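Cytochrome P450 CYP260B1 (Sorangium cellulosum, PDB 5HIW) is a bacterial heme-thiolate protein of the cytochrome P450 superfamily, whose heme lies buried within a largely helical fold. Local coordinates at residues A[329-334]-A[339-344]; A[78-83]-A[334-339]; A[268-273]-A[321-326]. One frame throughout, in Å; residues are numbered along the deposited sequence. Where two conformers were deposited one is given.

Contact 1: residues A[329-334]-A[339-344]; sequences LNFGGG and VGAPLA. With HEM (protoporphyrin IX containing Fe), chain B.
The backbones come closest at F331 and A341, whose CA atoms lie 6.8 Å apart where the loop curls back beside the start of helix 341-358. This is the heme-binding loop of the P450 fold. Its signature F-x-x-G-x-x-x-C-x-G runs from F331 through G334 and C338 to G340. A type I turn from L329 to G332 opens the loop, closed by a 2.9 Å bond from G332 N to L329 O. At the other end, A344 N bonds to G340 O.

The contact is apolar and centres on the F331 ring. The CB of A341 sits over the middle of one ring face, a CH-pi contact with CB 3.6 Å from the F331 centroid and only 3° off the ring normal. N330 ND2 lies over the opposite face, toward the rim, so the ring is held between a methyl and an amide. CG of F331 lies anti to its carbonyl carbon (chi1 -71°), which swings the ring toward the helix. One edge then faces the porphyrin, with F331 CE1 3.6 Å from HEM C3B. A344 adds a looser touch, CB to F331 CZ at 4.1 Å, approaching the ring obliquely.

Both segments lie on the cysteine side of the heme. The iron's bound water is on the other side. G340 has no side chain, and the porphyrin comes right up to its backbone, with HEM C3C 3.5 Å from G340 CA. The methyl of A344 meets a vinyl group, CB to HEM CBB at 3.5 Å.

Contact 2: residues A[78-83]-A[334-339]; sequences EAHTRM and GLHYCV. With HEM (protoporphyrin IX containing Fe), chain B.
H336 ND1 donates to HEM O1D at 2.6 Å, and H80 grips the other oxygen of the same propionate, NE2 to HEM O2D at 2.7 Å. Both bonds are nearly straight, at 163° and 168°. The carboxylate lies at the edge of each imidazole, close to the ring plane. Two histidines far apart in sequence thus hold one propionate, and this limits its rotation. The two N-H groups would be expected to stabilise its negative charge.

The rings also touch each other. Their centroids are 4.7 Å apart and the planes meet at 70°, with H80 CD2 nearest H336 CE1, an oblique approach. L335 packs beside both. Its CG lies over one face of the H80 ring, 4.0 Å from the centroid, and also over a face of H336, toward the rim. L335 O approaches H80 CE1 at 3.1 Å. CG of H80 is anti to its backbone N, which extends the ring from the helix to the heme.

Two residues on from H336, C338 SG binds the iron at 2.3 Å as its thiolate ligand. A water is the other axial ligand.

H80 lies on helix 77-90, the C helix of P450s. R84, a turn later, bonds to both the heme and Y337 O. V339 packs on this helix too. From strand 277-282, R280 also bonds to the heme. The cysteine loop itself leads into helix 341-358.

Contact 3: residues A[268-273]-A[321-326]; sequences STRWCS and IHRRPV
R270 and R323 meet through their guanidinium groups. Each lies over a face of the other, displaced toward the rim, with the planes tilted by 47°. The nearest atoms are R270 NH2 and R323 NH2, 3.4 Å apart. Both are donors, so they do not bond to each other. Further back, R270 NE is 3.5 Å from R323 CD, and the two side chains cross at about a right angle. Both arginines bend at chi3 (69° in R270, -58° in R323), turning their flat ends against each other. P325 packs against the aliphatic part of R270, its CB 4.0 Å from R270 CD.

E267, outside both segments, probably makes the close pairing tolerable: its OE1 makes a salt bridge with R270 NE and its OE2 one with R323 NE. This is the E-R-R triad of cytochromes P450. E267 and R270 form the E-x-x-R motif of the K helix, here helix 261-271, and R323 is the arginine of the loop that precedes the cysteine. One carboxylate is shared by two arginines, which would be expected to offset part of their charge.

Backbone carbonyls take up the NH1 atoms: R270 NH1 bonds to H307 O and P316 O, and R323 NH1 to P314 O. P325 also packs on E267.

Contact 1 lies nearest the middle of the chain, about 8 Å from its centre. Contacts 2 and 3 lie farther out, at about 17 and 16 Å, yet the residues that touch are still mostly buried. Contacts 1 and 2 share the cysteine loop and the heme, and a probable backbone bond, F331 O to C338 N at 2.9 Å, ties them together. Their chemistry differs: contact 1 is apolar on the cysteine side of the porphyrin, contact 2 polar at a propionate. Contact 3 reaches contact 1 through N330, which packs on T269 and S273. It does not touch contact 2, and its charges are met by protein groups.

Contact 1: residues A[329-334]-A[339-344]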
loop_
_atom_site.group_PDB
_atom_site.type_symbol
_atom_site.label_atom_id
_atom_site.label_comp_id
_atom_site.label_asym_id
_atom_site.label_seq_id
_atom_site.Cartn_x
_atom_site.Cartn_y
_atom_site.Cartn_z
ATOM N N LEU A 329 -1.641 -10.342 5.570
ATOM C CA LEU A 329 -2.159 -10.327 4.233
ATOM C C LEU A 329 -2.019 -8.946 3.592
ATOM O O LEU A 329 -2.589 -8.729 2.509
ATOM C CB LEU A 329 -3.638 -10.686 4.276
ATOM C CG LEU A 329 -3.899 -12.192 4.615
ATOM C CD1 LEU A 329 -5.368 -12.421 4.733
ATOM C CD2 LEU A 329 -3.310 -13.154 3.655
ATOM N N ASN A 330 -1.408 -8.013 4.308
ATOM C CA ASN A 330 -1.323 -6.582 3.833
ATOM C C ASN A 330 -0.661 -6.460 2.493
ATOM O O ASN A 330 -0.961 -5.527 1.817
ATOM C CB ASN A 330 -0.685 -5.651 4.852
ATOM C CG ASN A 330 0.728 -6.070 5.263
ATOM O OD1 ASN A 330 0.950 -7.188 5.664
ATOM N ND2 ASN A 330 1.694 -5.165 5.142
ATOM N N PHE A 331 0.294 -7.350 2.155
ATOM C CA PHE A 331 0.960 -7.336 0.874
ATOM C C PHE A 331 0.419 -8.457 -0.015
ATOM O O PHE A 331 1.015 -8.817 -1.017
ATOM C CB PHE A 331 2.484 -7.489 1.114
ATOM C CG PHE A 331 3.165 -6.302 1.730
ATOM C CD1 PHE A 331 3.056 -5.037 1.179
ATOM C CD2 PHE A 331 3.973 -6.451 2.855
ATOM C CE1 PHE A 331 3.709 -3.938 1.763
ATOM C CE2 PHE A 331 4.586 -5.375 3.456
ATOM C CZ PHE A 331 4.512 -4.125 2.896
ATOM N N GLY A 332 -0.719 -9.045 0.348
ATOM C CA GLY A 332 -1.279 -10.091 -0.468
ATOM C C GLY A 332 -0.610 -11.428 -0.186
ATOM O O GLY A 332 -0.150 -11.692 0.945
ATOM N N GLY A 333 -0.661 -12.291 -1.195
ATOM C CA GLY A 333 -0.168 -13.677 -1.089
ATOM C C GLY A 333 -0.209 -14.371 -2.424
ATOM O O GLY A 333 -0.947 -14.020 -3.262
ATOM N N GLY A 334 0.724 -15.267 -2.681
ATOM C CA GLY A 334 0.713 -15.997 -3.926
ATOM C C GLY A 334 1.450 -15.295 -5.010
ATOM O O GLY A 334 2.333 -14.514 -4.758
ATOM N N VAL A 339 5.394 -6.837 -5.007
ATOM C CA VAL A 339 6.808 -6.746 -5.346
ATOM C C VAL A 339 7.508 -5.555 -4.748
ATOM O O VAL A 339 8.757 -5.509 -4.565
ATOM C CB VAL A 339 6.937 -6.735 -6.907
ATOM C CG1 VAL A 339 6.508 -5.367 -7.440
ATOM C CG2 VAL A 339 8.337 -7.133 -7.328
ATOM N N GLY A 340 6.707 -4.549 -4.380
ATOM C CA GLY A 340 7.199 -3.385 -3.686
ATOM C C GLY A 340 7.421 -3.395 -2.159
ATOM O O GLY A 340 7.846 -2.397 -1.572
ATOM N N ALA A 341 6.992 -4.461 -1.509
ATOM C CA ALA A 341 7.124 -4.633 -0.077
ATOM C C ALA A 341 8.514 -4.268 0.491
ATOM O O ALA A 341 8.580 -3.613 1.528
ATOM C CB ALA A 341 6.689 -6.034 0.313
ATOM N N PRO A 342 9.607 -4.557 -0.236
ATOM C CA PRO A 342 10.933 -4.146 0.346
ATOM C C PRO A 342 11.098 -2.618 0.430
ATOM O O PRO A 342 11.702 -2.081 1.366
ATOM C CB PRO A 342 11.966 -4.747 -0.644
ATOM C CG PRO A 342 11.244 -5.860 -1.275
ATOM C CD PRO A 342 9.755 -5.606 -1.258
ATOM N N LEU A 343 10.523 -1.931 -0.562
ATOM C CA LEU A 343 10.621 -0.438 -0.574
ATOM C C LEU A 343 9.724 0.119 0.499
ATOM O O LEU A 343 10.089 1.060 1.201
ATOM C CB LEU A 343 10.268 0.127 -1.961
ATOM C CG LEU A 343 10.195 1.669 -2.031
ATOM C CD1 LEU A 343 11.495 2.332 -1.575
ATOM C CD2 LEU A 343 9.875 1.995 -3.471
ATOM N N ALA A 344 8.494 -0.408 0.600
ATOM C CA ALA A 344 7.569 0.059 1.639
ATOM C C ALA A 344 8.167 -0.107 3.030
ATOM O O ALA A 344 8.154 0.812 3.857
ATOM C CB ALA A 344 6.294 -0.680 1.489
HETATM C CHA HEM B . 0.888 -5.836 -5.468
HETATM C CHB HEM B . -0.127 -3.811 -1.166
HETATM C CHC HEM B . 3.630 -0.866 -1.664
HETATM C CHD HEM B . 3.956 -2.234 -6.244
HETATM C C1A HEM B . 0.326 -5.607 -4.245
HETATM C C2A HEM B . -0.754 -6.332 -3.672
HETATM C C3A HEM B . -1.017 -5.789 -2.442
HETATM C C4A HEM B . -0.170 -4.640 -2.306
HETATM C CMA HEM B . -2.122 -6.244 -1.467
HETATM C CAA HEM B . -1.394 -7.591 -4.247
HETATM C CBA HEM B . -2.412 -7.207 -5.335
HETATM C CGA HEM B . -3.259 -8.358 -5.755
HETATM O O1A HEM B . -2.915 -9.547 -5.451
HETATM O O2A HEM B . -4.398 -8.136 -6.236
HETATM C C1B HEM B . 0.752 -2.819 -0.948
HETATM C C2B HEM B . 0.826 -2.121 0.306
HETATM C C3B HEM B . 1.919 -1.290 0.158
HETATM C C4B HEM B . 2.468 -1.466 -1.189
HETATM C CMB HEM B . -0.086 -2.178 1.545
HETATM C CAB HEM B . 2.300 -0.366 1.199
HETATM C CBB HEM B . 3.070 0.669 1.153
HETATM C C1C HEM B . 4.068 -0.983 -2.982
HETATM C C2C HEM B . 5.197 -0.254 -3.477
HETATM C C3C HEM B . 5.274 -0.646 -4.785
HETATM C C4C HEM B . 4.201 -1.540 -5.079
HETATM C CMC HEM B . 5.978 0.682 -2.586
HETATM C CAC HEM B . 6.268 -0.236 -5.795
HETATM C CBC HEM B . 7.497 0.104 -5.436
HETATM C C1D HEM B . 3.125 -3.343 -6.354
HETATM C C2D HEM B . 3.061 -4.080 -7.644
HETATM C C3D HEM B . 2.207 -5.075 -7.443
HETATM C C4D HEM B . 1.788 -4.961 -6.037
HETATM C CMD HEM B . 3.738 -3.726 -8.954
HETATM C CAD HEM B . 1.815 -6.202 -8.414
HETATM C CBD HEM B . 2.735 -7.380 -8.159
HETATM C CGD HEM B . 2.465 -8.564 -9.099
HETATM O O1D HEM B . 1.354 -8.719 -9.692
HETATM O O2D HEM B . 3.363 -9.449 -9.298
HETATM N NA HEM B . 0.681 -4.571 -3.354
HETATM N NB HEM B . 1.809 -2.489 -1.724
HETATM N NC HEM B . 3.524 -1.777 -3.893
HETATM N ND HEM B . 2.320 -3.902 -5.417
HETATM FE FE HEM B . 2.096 -3.236 -3.607
HETATM O O HOH W 1 0.518 -1.780 -4.418
#

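Contact 2: residues A[78-83]-A[334-339]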
loop_
_atom_site.group_PDB
_atom_site.type_symbol
_atom_site.label_atom_id
_atom_site.label_comp_id
_atom_site.label_asym_id
_atom_site.label_seq_id
_atom_site.Cartn_x
_atom_site.Cartn_y
_atom_site.Cartn_z
ATOM N N GLU A 78 3.343 -17.490 -17.806
ATOM C CA GLU A 78 4.720 -17.286 -18.147
ATOM C C GLU A 78 5.004 -15.818 -18.314
ATOM O O GLU A 78 6.109 -15.321 -18.069
ATOM C CB GLU A 78 4.974 -17.969 -19.504
ATOM C CG GLU A 78 6.414 -18.336 -19.712
ATOM C CD GLU A 78 6.819 -19.333 -18.662
ATOM O OE1 GLU A 78 6.388 -20.509 -18.790
ATOM O OE2 GLU A 78 7.495 -18.914 -17.688
ATOM N N ALA A 79 3.984 -15.142 -18.814
ATOM C CA ALA A 79 4.038 -13.698 -18.956
ATOM C C ALA A 79 4.388 -13.085 -17.574
ATOM O O ALA A 79 5.268 -12.251 -17.482
ATOM C CB ALA A 79 2.704 -13.175 -19.451
ATOM N N HIS A 80 3.719 -13.550 -16.539
ATOM C CA HIS A 80 3.919 -12.915 -15.236
ATOM C C HIS A 80 5.280 -13.288 -14.730
ATOM O O HIS A 80 6.015 -12.472 -14.201
ATOM C CB HIS A 80 2.851 -13.296 -14.239
ATOM C CG HIS A 80 3.068 -12.699 -12.883
ATOM N ND1 HIS A 80 3.737 -13.363 -11.876
ATOM C CD2 HIS A 80 2.748 -11.473 -12.386
ATOM C CE1 HIS A 80 3.818 -12.579 -10.810
ATOM N NE2 HIS A 80 3.244 -11.424 -11.095
ATOM N N THR A 81 5.676 -14.547 -14.915
ATOM C CA THR A 81 6.960 -14.947 -14.391
ATOM C C THR A 81 8.122 -14.135 -14.912
ATOM O O THR A 81 9.018 -13.780 -14.123
ATOM C CB THR A 81 7.218 -16.472 -14.615
ATOM O OG1 THR A 81 6.095 -17.183 -14.081
ATOM C CG2 THR A 81 8.523 -16.898 -13.892
ATOM N N ARG A 82 8.108 -13.868 -16.217
ATOM C CA ARG A 82 9.154 -13.137 -16.930
ATOM C C ARG A 82 9.220 -11.651 -16.464
ATOM O O ARG A 82 10.284 -11.122 -16.125
ATOM C CB ARG A 82 8.890 -13.257 -18.463
ATOM C CG ARG A 82 9.936 -12.598 -19.376
ATOM C CD ARG A 82 9.696 -12.745 -20.900
ATOM N NE ARG A 82 9.762 -14.134 -21.371
ATOM C CZ ARG A 82 10.891 -14.822 -21.533
ATOM N NH1 ARG A 82 12.070 -14.285 -21.251
ATOM N NH2 ARG A 82 10.834 -16.075 -21.932
ATOM N N MET A 83 8.062 -11.007 -16.386
ATOM C CA MET A 83 7.986 -9.581 -16.012
ATOM C C MET A 83 8.279 -9.466 -14.520
ATOM O O MET A 83 8.993 -8.602 -14.103
ATOM C CB MET A 83 6.636 -8.989 -16.353
ATOM C CG MET A 83 6.397 -8.902 -17.852
ATOM S SD MET A 83 7.725 -8.049 -18.713
ATOM C CE MET A 83 7.919 -6.603 -17.658
ATOM N N GLY A 334 0.724 -15.267 -2.681
ATOM C CA GLY A 334 0.713 -15.997 -3.926
ATOM C C GLY A 334 1.450 -15.295 -5.010
ATOM O O GLY A 334 2.333 -14.514 -4.758
ATOM N N LEU A 335 1.033 -15.556 -6.219
ATOM C CA LEU A 335 1.674 -15.046 -7.454
ATOM C C LEU A 335 1.935 -13.529 -7.445
ATOM O O LEU A 335 2.993 -12.986 -7.822
ATOM C CB LEU A 335 0.653 -15.344 -8.594
ATOM C CG LEU A 335 0.950 -15.001 -10.048
ATOM C CD1 LEU A 335 2.238 -15.753 -10.369
ATOM C CD2 LEU A 335 -0.132 -15.364 -11.099
ATOM N N HIS A 336 0.896 -12.816 -7.046
ATOM C CA HIS A 336 0.921 -11.364 -7.093
ATOM C C HIS A 336 1.318 -10.700 -5.793
ATOM O O HIS A 336 1.173 -9.476 -5.685
ATOM C CB HIS A 336 -0.444 -10.868 -7.570
ATOM C CG HIS A 336 -0.769 -11.292 -8.970
ATOM N ND1 HIS A 336 -0.142 -10.753 -10.073
ATOM C CD2 HIS A 336 -1.628 -12.229 -9.444
ATOM C CE1 HIS A 336 -0.608 -11.343 -11.168
ATOM N NE2 HIS A 336 -1.548 -12.194 -10.830
ATOM N N TYR A 337 1.946 -11.409 -4.846
ATOM C CA TYR A 337 2.418 -10.823 -3.603
ATOM C C TYR A 337 3.202 -9.562 -3.910
ATOM O O TYR A 337 3.992 -9.512 -4.845
ATOM C CB TYR A 337 3.341 -11.804 -2.789
ATOM C CG TYR A 337 3.884 -11.265 -1.490
ATOM C CD1 TYR A 337 5.110 -10.539 -1.447
ATOM C CD2 TYR A 337 3.246 -11.496 -0.299
ATOM C CE1 TYR A 337 5.658 -10.117 -0.246
ATOM C CE2 TYR A 337 3.802 -11.027 0.894
ATOM C CZ TYR A 337 4.978 -10.365 0.908
ATOM O OH TYR A 337 5.484 -9.871 2.114
ATOM N N CYS A 338 2.922 -8.496 -3.183
ATOM C CA CYS A 338 3.512 -7.174 -3.502
ATOM C C CYS A 338 5.008 -7.153 -3.762
ATOM O O CYS A 338 5.801 -7.455 -2.894
ATOM C CB CYS A 338 3.232 -6.163 -2.380
ATOM S SG CYS A 338 3.802 -4.491 -2.694
ATOM N N VAL A 339 5.394 -6.837 -5.007
ATOM C CA VAL A 339 6.808 -6.746 -5.346
ATOM C C VAL A 339 7.508 -5.555 -4.748
ATOM O O VAL A 339 8.757 -5.509 -4.565
ATOM C CB VAL A 339 6.937 -6.735 -6.907
ATOM C CG1 VAL A 339 6.508 -5.367 -7.440
ATOM C CG2 VAL A 339 8.337 -7.133 -7.328
HETATM C CHA HEM B . 0.888 -5.836 -5.468
HETATM C CHB HEM B . -0.127 -3.811 -1.166
HETATM C CHC HEM B . 3.630 -0.866 -1.664
HETATM C CHD HEM B . 3.956 -2.234 -6.244
HETATM C C1A HEM B . 0.326 -5.607 -4.245
HETATM C C2A HEM B . -0.754 -6.332 -3.672
HETATM C C3A HEM B . -1.017 -5.789 -2.442
HETATM C C4A HEM B . -0.170 -4.640 -2.306
HETATM C CMA HEM B . -2.122 -6.244 -1.467
HETATM C CAA HEM B . -1.394 -7.591 -4.247
HETATM C CBA HEM B . -2.412 -7.207 -5.335
HETATM C CGA HEM B . -3.259 -8.358 -5.755
HETATM O O1A HEM B . -2.915 -9.547 -5.451
HETATM O O2A HEM B . -4.398 -8.136 -6.236
HETATM C C1B HEM B . 0.752 -2.819 -0.948
HETATM C C2B HEM B . 0.826 -2.121 0.306
HETATM C C3B HEM B . 1.919 -1.290 0.158
HETATM C C4B HEM B . 2.468 -1.466 -1.189
HETATM C CMB HEM B . -0.086 -2.178 1.545
HETATM C CAB HEM B . 2.300 -0.366 1.199
HETATM C CBB HEM B . 3.070 0.669 1.153
HETATM C C1C HEM B . 4.068 -0.983 -2.982
HETATM C C2C HEM B . 5.197 -0.254 -3.477
HETATM C C3C HEM B . 5.274 -0.646 -4.785
HETATM C C4C HEM B . 4.201 -1.540 -5.079
HETATM C CMC HEM B . 5.978 0.682 -2.586
HETATM C CAC HEM B . 6.268 -0.236 -5.795
HETATM C CBC HEM B . 7.497 0.104 -5.436
HETATM C C1D HEM B . 3.125 -3.343 -6.354
HETATM C C2D HEM B . 3.061 -4.080 -7.644
HETATM C C3D HEM B . 2.207 -5.075 -7.443
HETATM C C4D HEM B . 1.788 -4.961 -6.037
HETATM C CMD HEM B . 3.738 -3.726 -8.954
HETATM C CAD HEM B . 1.815 -6.202 -8.414
HETATM C CBD HEM B . 2.735 -7.380 -8.159
HETATM C CGD HEM B . 2.465 -8.564 -9.099
HETATM O O1D HEM B . 1.354 -8.719 -9.692
HETATM O O2D HEM B . 3.363 -9.449 -9.298
HETATM N NA HEM B . 0.681 -4.571 -3.354
HETATM N NB HEM B . 1.809 -2.489 -1.724
HETATM N NC HEM B . 3.524 -1.777 -3.893
HETATM N ND HEM B . 2.320 -3.902 -5.417
HETATM FE FE HEM B . 2.096 -3.236 -3.607
HETATM O O HOH W 1 0.518 -1.780 -4.418
#

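Contact 3: residues A[268-273]-A[321-326]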
loop_
_atom_site.group_PDB
_atom_site.type_symbol
_atom_site.label_atom_id
_atom_site.label_comp_id
_atom_site.label_asym_id
_atom_site.label_seq_id
_atom_site.Cartn_x
_atom_site.Cartn_y
_atom_site.Cartn_z
ATOM N N SER A 268 2.437 -3.284 13.433
ATOM C CA SER A 268 1.526 -2.222 12.965
ATOM C C SER A 268 0.758 -2.664 11.784
ATOM O O SER A 268 -0.448 -2.381 11.657
ATOM C CB SER A 268 2.260 -0.863 12.709
ATOM O OG SER A 268 2.957 -0.791 11.424
ATOM N N THR A 269 1.405 -3.440 10.901
ATOM C CA THR A 269 0.693 -3.905 9.740
ATOM C C THR A 269 -0.338 -4.997 10.082
ATOM O O THR A 269 -1.258 -5.206 9.300
ATOM C CB THR A 269 1.543 -4.344 8.527
ATOM O OG1 THR A 269 2.255 -5.550 8.817
ATOM C CG2 THR A 269 2.479 -3.229 8.136
ATOM N N ARG A 270 -0.141 -5.710 11.180
ATOM C CA ARG A 270 -1.172 -6.719 11.614
ATOM C C ARG A 270 -2.330 -6.018 12.361
ATOM O O ARG A 270 -3.538 -6.202 12.050
ATOM C CB ARG A 270 -0.540 -7.779 12.515
ATOM C CG ARG A 270 -1.540 -8.833 12.973
ATOM C CD ARG A 270 -1.059 -9.584 14.172
ATOM N NE ARG A 270 -1.070 -8.701 15.278
ATOM C CZ ARG A 270 -2.145 -8.306 15.930
ATOM N NH1 ARG A 270 -3.345 -8.729 15.610
ATOM N NH2 ARG A 270 -1.964 -7.524 16.970
ATOM N N TRP A 271 -1.953 -5.218 13.332
ATOM C CA TRP A 271 -2.918 -4.551 14.214
ATOM C C TRP A 271 -3.735 -3.489 13.488
ATOM O O TRP A 271 -4.917 -3.243 13.771
ATOM C CB TRP A 271 -2.140 -3.892 15.334
ATOM C CG TRP A 271 -2.924 -3.316 16.350
ATOM C CD1 TRP A 271 -3.644 -3.988 17.346
ATOM C CD2 TRP A 271 -3.167 -1.946 16.540
ATOM N NE1 TRP A 271 -4.320 -3.099 18.091
ATOM C CE2 TRP A 271 -4.074 -1.837 17.620
ATOM C CE3 TRP A 271 -2.788 -0.808 15.859
ATOM C CZ2 TRP A 271 -4.545 -0.596 18.079
ATOM C CZ3 TRP A 271 -3.258 0.438 16.319
ATOM C CH2 TRP A 271 -4.132 0.526 17.411
ATOM N N CYS A 272 -3.125 -2.831 12.498
ATOM C CA CYS A 272 -3.855 -1.768 11.767
ATOM C C CYS A 272 -3.344 -1.690 10.333
ATOM O O CYS A 272 -2.780 -0.662 9.915
ATOM C CB CYS A 272 -3.654 -0.441 12.482
ATOM S SG CYS A 272 -4.865 0.853 11.924
ATOM N N SER A 273 -3.559 -2.762 9.588
ATOM C CA SER A 273 -3.279 -2.763 8.122
ATOM C C SER A 273 -4.017 -1.675 7.362
ATOM O O SER A 273 -5.200 -1.444 7.638
ATOM C CB SER A 273 -3.711 -4.024 7.474
ATOM O OG SER A 273 -3.275 -4.006 6.102
ATOM N N ILE A 321 4.791 -5.106 20.391
ATOM C CA ILE A 321 5.962 -5.012 19.521
ATOM C C ILE A 321 6.860 -6.196 19.628
ATOM O O ILE A 321 7.724 -6.386 18.754
ATOM C CB ILE A 321 6.765 -3.688 19.611
ATOM C CG1 ILE A 321 7.505 -3.493 20.935
ATOM C CG2 ILE A 321 5.848 -2.494 19.308
ATOM C CD1 ILE A 321 8.376 -2.238 20.818
ATOM N N HIS A 322 6.665 -6.992 20.675
ATOM C CA HIS A 322 7.356 -8.297 20.754
ATOM C C HIS A 322 6.657 -9.494 20.149
ATOM O O HIS A 322 7.238 -10.585 20.132
ATOM C CB HIS A 322 7.730 -8.579 22.225
ATOM C CG HIS A 322 8.520 -7.458 22.827
ATOM N ND1 HIS A 322 9.821 -7.193 22.467
ATOM C CD2 HIS A 322 8.172 -6.497 23.709
ATOM C CE1 HIS A 322 10.246 -6.129 23.106
ATOM N NE2 HIS A 322 9.272 -5.710 23.902
ATOM N N ARG A 323 5.450 -9.337 19.611
ATOM C CA ARG A 323 4.793 -10.414 18.925
ATOM C C ARG A 323 5.546 -11.058 17.764
ATOM O O ARG A 323 5.435 -12.266 17.544
ATOM C CB ARG A 323 3.383 -9.970 18.473
ATOM C CG ARG A 323 2.547 -11.062 17.854
ATOM C CD ARG A 323 1.259 -10.453 17.296
ATOM N NE ARG A 323 0.463 -9.762 18.255
ATOM C CZ ARG A 323 -0.514 -10.332 18.957
ATOM N NH1 ARG A 323 -0.803 -11.580 18.767
ATOM N NH2 ARG A 323 -1.323 -9.566 19.670
ATOM N N ARG A 324 6.275 -10.290 16.958
ATOM C CA ARG A 324 6.940 -10.834 15.782
ATOM C C ARG A 324 6.006 -11.644 14.863
ATOM O O ARG A 324 6.224 -12.852 14.577
ATOM C CB ARG A 324 8.187 -11.603 16.168
ATOM C CG ARG A 324 9.176 -10.700 16.866
ATOM C CD ARG A 324 10.463 -11.394 17.219
ATOM N NE ARG A 324 11.396 -10.492 17.873
ATOM C CZ ARG A 324 12.711 -10.686 17.962
ATOM N NH1 ARG A 324 13.280 -11.764 17.434
ATOM N NH2 ARG A 324 13.461 -9.789 18.576
ATOM N N PRO A 325 4.860 -11.056 14.488
ATOM C CA PRO A 325 3.890 -11.805 13.735
ATOM C C PRO A 325 4.327 -12.097 12.315
ATOM O O PRO A 325 5.114 -11.342 11.763
ATOM C CB PRO A 325 2.666 -10.894 13.731
ATOM C CG PRO A 325 3.270 -9.564 13.699
ATOM C CD PRO A 325 4.444 -9.643 14.628
ATOM N N VAL A 326 3.877 -13.226 11.762
ATOM C CA VAL A 326 4.069 -13.533 10.338
ATOM C C VAL A 326 2.703 -13.888 9.689
ATOM O O VAL A 326 1.724 -14.089 10.357
ATOM C CB VAL A 326 5.089 -14.699 10.168
ATOM C CG1 VAL A 326 6.415 -14.343 10.786
ATOM C CG2 VAL A 326 4.547 -15.958 10.793
#